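Local coordinates for putative phosphoglycolate phosphatase (Lactobacillus delbrueckii, PDB 2HI0), which probably hydrolyses 2-phosphoglycolate to glycolate and phosphate, at residues A25-F30 / H37-E42; K45-S50 / L60-G65; M170-V175 / V180-C185. All coordinates share one frame; numbering follows the deposited sequence. Where two conformers were deposited one is given.

Contact 1: residues A25-F30 / H37-E42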
# COMPACT_ATOMS: atom_id res chain seq x y z
N ALA A 25 0.12 10.34 -12.61
CA ALA A 25 -0.17 11.44 -11.70
C ALA A 25 1.12 12.06 -11.15
O ALA A 25 1.23 13.28 -11.02
CB ALA A 25 -1.08 10.98 -10.57
N LEU A 26 2.11 11.23 -10.81
CA LEU A 26 3.41 11.73 -10.32
C LEU A 26 4.09 12.56 -11.40
O LEU A 26 4.60 13.65 -11.13
CB LEU A 26 4.39 10.64 -9.79
CG LEU A 26 5.56 11.12 -8.88
CD1 LEU A 26 5.03 11.77 -7.61
CD2 LEU A 26 6.43 9.89 -8.56
N ASN A 27 4.14 12.05 -12.61
CA ASN A 27 4.75 12.77 -13.70
C ASN A 27 4.04 14.09 -14.01
O ASN A 27 4.68 15.12 -14.22
CB ASN A 27 4.86 11.92 -14.97
CG ASN A 27 5.99 10.90 -14.90
OD1 ASN A 27 7.02 11.13 -14.27
ND2 ASN A 27 5.78 9.75 -15.55
N TYR A 28 2.69 14.07 -13.97
CA TYR A 28 1.90 15.31 -14.09
C TYR A 28 2.30 16.38 -13.07
O TYR A 28 2.55 17.53 -13.41
CB TYR A 28 0.40 15.01 -14.00
CG TYR A 28 -0.46 16.27 -14.12
CD1 TYR A 28 -0.87 16.74 -15.37
CD2 TYR A 28 -0.89 16.93 -13.01
CE1 TYR A 28 -1.65 17.87 -15.47
CE2 TYR A 28 -1.64 18.07 -13.10
CZ TYR A 28 -2.03 18.53 -14.34
OH TYR A 28 -2.82 19.65 -14.46
N ALA A 29 2.33 15.97 -11.78
CA ALA A 29 2.64 16.86 -10.65
C ALA A 29 4.05 17.44 -10.77
O ALA A 29 4.31 18.63 -10.52
CB ALA A 29 2.51 16.06 -9.33
N PHE A 30 5.00 16.58 -11.09
CA PHE A 30 6.40 16.96 -11.31
C PHE A 30 6.50 17.96 -12.45
O PHE A 30 7.13 19.00 -12.34
CB PHE A 30 7.30 15.74 -11.56
CG PHE A 30 7.98 15.22 -10.28
CD1 PHE A 30 7.20 14.87 -9.21
CD2 PHE A 30 9.37 15.17 -10.13
CE1 PHE A 30 7.72 14.43 -8.02
CE2 PHE A 30 9.92 14.74 -8.91
CZ PHE A 30 9.08 14.38 -7.86
N HIS A 37 10.01 14.67 -15.51
CA HIS A 37 8.69 14.04 -15.44
C HIS A 37 8.55 12.85 -16.39
O HIS A 37 7.53 12.67 -17.07
CB HIS A 37 7.60 15.10 -15.77
CG HIS A 37 7.91 15.93 -16.97
ND1 HIS A 37 8.60 17.12 -16.89
CD2 HIS A 37 7.62 15.74 -18.28
CE1 HIS A 37 8.73 17.62 -18.12
NE2 HIS A 37 8.14 16.81 -18.98
N ASP A 38 9.58 12.02 -16.37
CA ASP A 38 9.63 10.81 -17.18
C ASP A 38 9.85 9.57 -16.31
O ASP A 38 10.54 8.65 -16.71
CB ASP A 38 10.77 10.93 -18.19
CG ASP A 38 12.13 11.13 -17.50
OD1 ASP A 38 12.17 11.23 -16.23
OD2 ASP A 38 13.16 11.18 -18.21
N PHE A 39 9.29 9.55 -15.10
CA PHE A 39 9.37 8.34 -14.26
C PHE A 39 8.63 7.19 -14.91
O PHE A 39 7.62 7.39 -15.60
CB PHE A 39 8.81 8.55 -12.86
CG PHE A 39 9.52 9.62 -12.06
CD1 PHE A 39 10.85 9.46 -11.68
CD2 PHE A 39 8.84 10.74 -11.61
CE1 PHE A 39 11.50 10.40 -10.88
CE2 PHE A 39 9.46 11.69 -10.81
CZ PHE A 39 10.82 11.51 -10.44
N THR A 40 9.16 5.99 -14.67
CA THR A 40 8.59 4.75 -15.18
C THR A 40 7.75 4.11 -14.08
O THR A 40 7.85 4.47 -12.90
CB THR A 40 9.72 3.74 -15.56
OG1 THR A 40 10.46 3.44 -14.37
CG2 THR A 40 10.71 4.33 -16.63
N VAL A 41 6.91 3.15 -14.46
CA VAL A 41 6.19 2.33 -13.48
C VAL A 41 7.14 1.64 -12.49
O VAL A 41 6.83 1.53 -11.31
CB VAL A 41 5.29 1.26 -14.13
CG1 VAL A 41 4.92 0.18 -13.14
CG2 VAL A 41 4.07 1.92 -14.78
N GLU A 42 8.31 1.22 -12.96
CA GLU A 42 9.28 0.59 -12.06
C GLU A 42 9.81 1.59 -11.03
O GLU A 42 10.09 1.22 -9.89
CB GLU A 42 10.45 -0.07 -12.81
CG GLU A 42 10.11 -1.36 -13.59
CD GLU A 42 9.38 -2.45 -12.77
OE1 GLU A 42 10.05 -3.11 -11.95
OE2 GLU A 42 8.15 -2.65 -12.97
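Phe39 turns the edge of its ring toward one face of Phe30, a T-shaped pair with centroids 5.0 Å apart and planes at 78°. The touching atom is Phe39 CE2, which stands over the rim of the Phe30 face, 3.5 Å from Phe30 CD2. Leu26 reaches the Phe39 ring obliquely through its CD2 methyl, 4.0 Å from Phe39 CD2. Away from these two residues, the Phe39 ring meets Phe47 edge-to-face, while Phe30 and Leu26 also pack on Ala59 of helix 52-63.

The polar half of the contact is the carboxamide of Asn27, which bonds twice to the backbone of Phe39. Asn27 OD1 accepts from Phe39 N at 2.9 Å, with the donor tilted somewhat out of the carbonyl plane. Asn27 ND2 donates to Phe39 O at 3.0 Å; this bond is nearly straight, at 170°, and the acceptor lies in the amide plane. A first torsion of -76°, with CG anti to the carbonyl carbon, swings the amide off the helix flank to the level of the loop. Alongside, His37 CB rests 3.3 Å from Asn27 O, while His37 ND1 is bonded to His35 O.

An alanine at Asn27 would remove both side-chain bonds and would probably leave Phe39 N and O without these mates, the loop backbone being less firmly tied to helix 19-32. The chemistry thus implies a two-point attachment: helix 19-32 fixes the loop backbone through one amide, and the same residue of that loop delivers a buried aromatic ring to the apolar side.

Contact 2: residues K45-S50 / L60-G65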
# COMPACT_ATOMS: atom_id res chain seq x y z
N LYS A 45 7.20 1.96 -8.28
CA LYS A 45 7.23 0.81 -7.35
C LYS A 45 8.28 0.95 -6.26
O LYS A 45 8.15 0.35 -5.18
CB LYS A 45 7.40 -0.48 -8.12
CG LYS A 45 6.24 -0.82 -9.04
CD LYS A 45 6.49 -2.05 -9.84
CE LYS A 45 5.22 -2.49 -10.55
NZ LYS A 45 5.50 -3.56 -11.58
N ASN A 46 9.29 1.77 -6.53
CA ASN A 46 10.32 2.13 -5.53
C ASN A 46 9.94 3.37 -4.70
O ASN A 46 10.52 3.62 -3.63
CB ASN A 46 11.67 2.41 -6.21
CG ASN A 46 12.37 1.16 -6.64
OD1 ASN A 46 13.19 0.60 -5.90
ND2 ASN A 46 12.04 0.71 -7.84
N PHE A 47 9.01 4.17 -5.18
CA PHE A 47 8.65 5.37 -4.42
C PHE A 47 7.54 5.18 -3.41
O PHE A 47 7.59 5.69 -2.32
CB PHE A 47 8.26 6.52 -5.34
CG PHE A 47 9.31 6.90 -6.38
CD1 PHE A 47 10.66 6.67 -6.20
CD2 PHE A 47 8.88 7.55 -7.55
CE1 PHE A 47 11.57 7.02 -7.18
CE2 PHE A 47 9.76 7.92 -8.50
CZ PHE A 47 11.12 7.66 -8.31
N PHE A 48 6.52 4.43 -3.80
CA PHE A 48 5.33 4.30 -2.95
C PHE A 48 5.47 3.14 -1.92
O PHE A 48 6.40 2.34 -2.03
CB PHE A 48 4.10 4.21 -3.87
CG PHE A 48 3.75 5.53 -4.49
CD1 PHE A 48 2.94 6.43 -3.80
CD2 PHE A 48 4.27 5.94 -5.70
CE1 PHE A 48 2.65 7.64 -4.33
CE2 PHE A 48 3.97 7.19 -6.21
CZ PHE A 48 3.17 8.02 -5.52
N GLY A 49 4.59 3.10 -0.90
CA GLY A 49 4.60 2.11 0.18
C GLY A 49 4.53 2.75 1.57
O GLY A 49 3.94 2.22 2.53
N SER A 50 5.12 3.92 1.65
CA SER A 50 5.26 4.62 2.92
C SER A 50 4.52 5.95 2.97
O SER A 50 4.87 6.83 3.75
CB SER A 50 6.75 4.84 3.24
OG SER A 50 7.41 3.61 3.51
N LEU A 60 11.95 13.03 -5.61
CA LEU A 60 12.83 14.20 -5.71
C LEU A 60 14.30 13.80 -5.54
O LEU A 60 15.16 14.32 -6.24
CB LEU A 60 12.43 15.29 -4.70
CG LEU A 60 11.14 16.05 -4.96
CD1 LEU A 60 10.73 16.93 -3.75
CD2 LEU A 60 11.29 16.93 -6.25
N ALA A 61 14.58 12.88 -4.62
CA ALA A 61 15.97 12.42 -4.42
C ALA A 61 16.45 11.67 -5.65
O ALA A 61 17.60 11.83 -6.07
CB ALA A 61 16.03 11.50 -3.19
N TYR A 62 15.57 10.85 -6.21
CA TYR A 62 15.92 10.11 -7.41
C TYR A 62 16.19 11.08 -8.57
O TYR A 62 17.21 10.91 -9.30
CB TYR A 62 14.81 9.12 -7.75
CG TYR A 62 15.25 8.09 -8.72
CD1 TYR A 62 16.15 7.12 -8.32
CD2 TYR A 62 14.76 8.07 -10.02
CE1 TYR A 62 16.58 6.12 -9.21
CE2 TYR A 62 15.18 7.08 -10.92
CZ TYR A 62 16.11 6.12 -10.50
OH TYR A 62 16.56 5.13 -11.35
N GLU A 63 15.36 12.10 -8.73
CA GLU A 63 15.63 13.13 -9.75
C GLU A 63 17.03 13.75 -9.53
O GLU A 63 17.76 14.03 -10.48
CB GLU A 63 14.59 14.25 -9.73
CG GLU A 63 14.86 15.37 -10.72
CD GLU A 63 13.92 16.57 -10.56
OE1 GLU A 63 13.50 16.89 -9.41
OE2 GLU A 63 13.66 17.22 -11.59
N ALA A 64 17.40 13.93 -8.26
CA ALA A 64 18.68 14.56 -7.88
C ALA A 64 19.90 13.63 -7.99
O ALA A 64 21.03 14.07 -7.80
CB ALA A 64 18.57 15.12 -6.47
N GLY A 65 19.67 12.34 -8.25
CA GLY A 65 20.74 11.37 -8.53
C GLY A 65 20.91 10.25 -7.52
O GLY A 65 21.88 9.49 -7.63
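This is a small, purely apolar contact between the last turns of two helices, 41-47 and 52-63, in the helical part of the chain that follows strand 16-17. Only 74 Å² is buried in all, and the nearest CA atoms, those of Phe47 and Tyr62, are 9.2 Å apart, so side chains alone bridge the gap.

Phe47 presents its edge to the face of Tyr62 in an offset edge-to-face pair, with centroids 5.9 Å apart and planes at 62°. The leading atoms are at the far end of the phenyl ring: Phe47 CE1 lies 3.9 Å from Tyr62 CB, and Phe47 CZ lies 4.0 Å from Tyr62 CD2. The offset therefore places the phenyl edge near the root of the tyrosine ring. Tyr62 CG is anti to its backbone nitrogen (chi1 -164°), which turns the ring so that its face meets the edge of Phe47.

Leu26, Ala59 and Leu71 also pack on Phe47, and Arg68 touches Tyr62. The run of helices inserted after strand 16-17, ahead of the later strands of the parallel core, is consistent with the helical cap domain of HAD hydrolases of the phosphoglycolate phosphatase type.

Contact 3: residues M170-V175 / V180-C185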
# COMPACT_ATOMS: atom_id res chain seq x y z
N MSE A 170 -3.70 2.79 12.47
CA MSE A 170 -4.79 2.58 11.49
C MSE A 170 -5.33 1.15 11.58
O MSE A 170 -6.52 0.93 11.49
CB MSE A 170 -4.33 2.90 10.08
CG MSE A 170 -3.78 4.33 9.93
SE MSE A 170 -2.93 4.60 8.18
CE MSE A 170 -4.50 4.64 7.43
N THR A 171 -4.45 0.18 11.74
CA THR A 171 -4.87 -1.22 11.88
C THR A 171 -5.60 -1.44 13.22
O THR A 171 -6.51 -2.27 13.30
CB THR A 171 -3.67 -2.18 11.69
OG1 THR A 171 -3.20 -2.02 10.34
CG2 THR A 171 -4.06 -3.66 11.97
N SER A 172 -5.25 -0.67 14.26
CA SER A 172 -5.96 -0.75 15.54
C SER A 172 -7.40 -0.21 15.37
O SER A 172 -8.33 -0.75 15.98
CB SER A 172 -5.25 0.01 16.64
OG SER A 172 -4.03 -0.63 17.01
N GLU A 173 -7.58 0.84 14.55
CA GLU A 173 -8.92 1.35 14.14
C GLU A 173 -9.78 0.27 13.45
O GLU A 173 -11.00 0.19 13.65
CB GLU A 173 -8.84 2.55 13.17
CG GLU A 173 -8.46 3.93 13.75
CD GLU A 173 -9.36 4.35 14.89
OE1 GLU A 173 -10.60 4.41 14.68
OE2 GLU A 173 -8.83 4.62 15.99
N CYS A 174 -9.13 -0.51 12.59
CA CYS A 174 -9.74 -1.65 11.93
C CYS A 174 -10.14 -2.79 12.92
O CYS A 174 -11.27 -3.29 12.91
CB CYS A 174 -8.80 -2.14 10.86
SG CYS A 174 -9.42 -3.57 9.99
N VAL A 175 -9.17 -3.20 13.73
CA VAL A 175 -9.35 -4.23 14.75
C VAL A 175 -10.52 -3.90 15.68
O VAL A 175 -11.34 -4.78 15.96
CB VAL A 175 -7.99 -4.46 15.52
CG1 VAL A 175 -8.20 -5.09 16.89
CG2 VAL A 175 -7.06 -5.29 14.60
N VAL A 180 -12.42 -8.57 16.11
CA VAL A 180 -11.72 -9.86 16.05
C VAL A 180 -10.41 -9.76 16.82
O VAL A 180 -9.68 -8.76 16.70
CB VAL A 180 -11.47 -10.27 14.55
CG1 VAL A 180 -10.73 -11.56 14.47
CG2 VAL A 180 -12.78 -10.37 13.84
N PRO A 181 -10.09 -10.79 17.64
CA PRO A 181 -8.81 -10.78 18.33
C PRO A 181 -7.65 -10.76 17.34
O PRO A 181 -7.73 -11.35 16.24
CB PRO A 181 -8.83 -12.10 19.14
CG PRO A 181 -10.29 -12.43 19.29
CD PRO A 181 -10.91 -11.96 17.99
N ARG A 182 -6.59 -10.06 17.70
CA ARG A 182 -5.43 -9.92 16.81
C ARG A 182 -4.79 -11.27 16.38
O ARG A 182 -4.21 -11.38 15.26
CB ARG A 182 -4.38 -9.02 17.45
CG ARG A 182 -4.85 -7.60 17.58
CD ARG A 182 -3.99 -6.74 18.53
NE ARG A 182 -4.62 -5.42 18.73
CZ ARG A 182 -4.37 -4.38 17.97
NH1 ARG A 182 -3.52 -4.48 16.95
NH2 ARG A 182 -5.00 -3.23 18.17
N ASP A 183 -4.92 -12.28 17.21
CA ASP A 183 -4.35 -13.60 16.88
C ASP A 183 -5.20 -14.35 15.82
O ASP A 183 -4.78 -15.39 15.32
CB ASP A 183 -4.18 -14.44 18.16
CG ASP A 183 -5.50 -14.68 18.87
OD1 ASP A 183 -5.98 -13.75 19.57
OD2 ASP A 183 -6.07 -15.78 18.72
N LYS A 184 -6.40 -13.83 15.53
CA LYS A 184 -7.28 -14.35 14.48
C LYS A 184 -7.35 -13.40 13.29
O LYS A 184 -8.26 -13.51 12.46
CB LYS A 184 -8.71 -14.63 15.03
CG LYS A 184 -8.81 -15.86 15.99
CD LYS A 184 -8.65 -17.21 15.22
CE LYS A 184 -8.99 -18.42 16.08
NZ LYS A 184 -8.50 -19.72 15.48
N CYS A 185 -6.42 -12.45 13.23
CA CYS A 185 -6.29 -11.54 12.08
C CYS A 185 -5.03 -11.89 11.26
O CYS A 185 -4.04 -12.35 11.80
CB CYS A 185 -6.16 -10.08 12.55
SG CYS A 185 -7.58 -9.42 13.33
O HOH W 1 -2.73 -2.37 15.31
O HOH W 2 -10.59 -7.12 14.81
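Val175 and Val180 have the closest CA atoms of the two segments, 6.2 Å apart, where the chain turns from helix 169-178 toward strand 185-189. Residues 170-175 are helical, with Val175 N bonded to Thr171 O, whereas 180-184 are loop with a short 3-10 segment at 182-183, and Cys185 opens strand 185-189. Water 2 joins the two backbones by donating to Val175 O and to Val180 O, at 2.7 Å each.

Arg182 carries the side-chain contact. Its chain is extended from CG to NE, which takes the guanidinium back along the helix to Ser172. There Arg182 NH2 donates to Ser172 OG at 3.0 Å and 159°, with the acceptor near the guanidinium plane. Water 1 lies at the edge of the same group; it accepts from Arg182 NH1 at 2.8 Å and is also bonded to Ser172 OG. Ser172 OG has a further partner in Pro168 O, and Arg182 NH1 in Ser201 O, so both groups have partners beyond each other.

Val175 CG1 covers the rim of one guanidinium face, 3.9 Å from Arg182 NH2. The other methyl, Val175 CG2, approaches Cys185 SG at 4.4 Å. Cys185 and Val180 both touch Ala6 of strand 6-9, the neighbouring strand. Helix 169-178, between parallel strands 154-158 and 185-189, forms part of a beta-alpha-beta crossover, as in the Rossmann-like core of HAD hydrolases.

In the fold
From the N terminus, strand 6-9 enters the central sheet and helix 19-32 follows. Contact 1 closes the short link from that helix to helix 41-47, and contact 2 then closes the next one, from helix 41-47 to helix 52-63. The two are in series, neither nested nor crossed, yet they share helix 41-47 and touch where Phe30 packs on Leu60, joining three successive helices of the probable cap. Contact 3 lies in the core, across the chain's centre, about 35 Å from contact 1 and 31 Å from contact 2, centre to centre. It closes the connection from helix 169-178 to strand 185-189, which runs directly to Asp190; with Asp10 and Asp12, Asp190 binds the sodium ion.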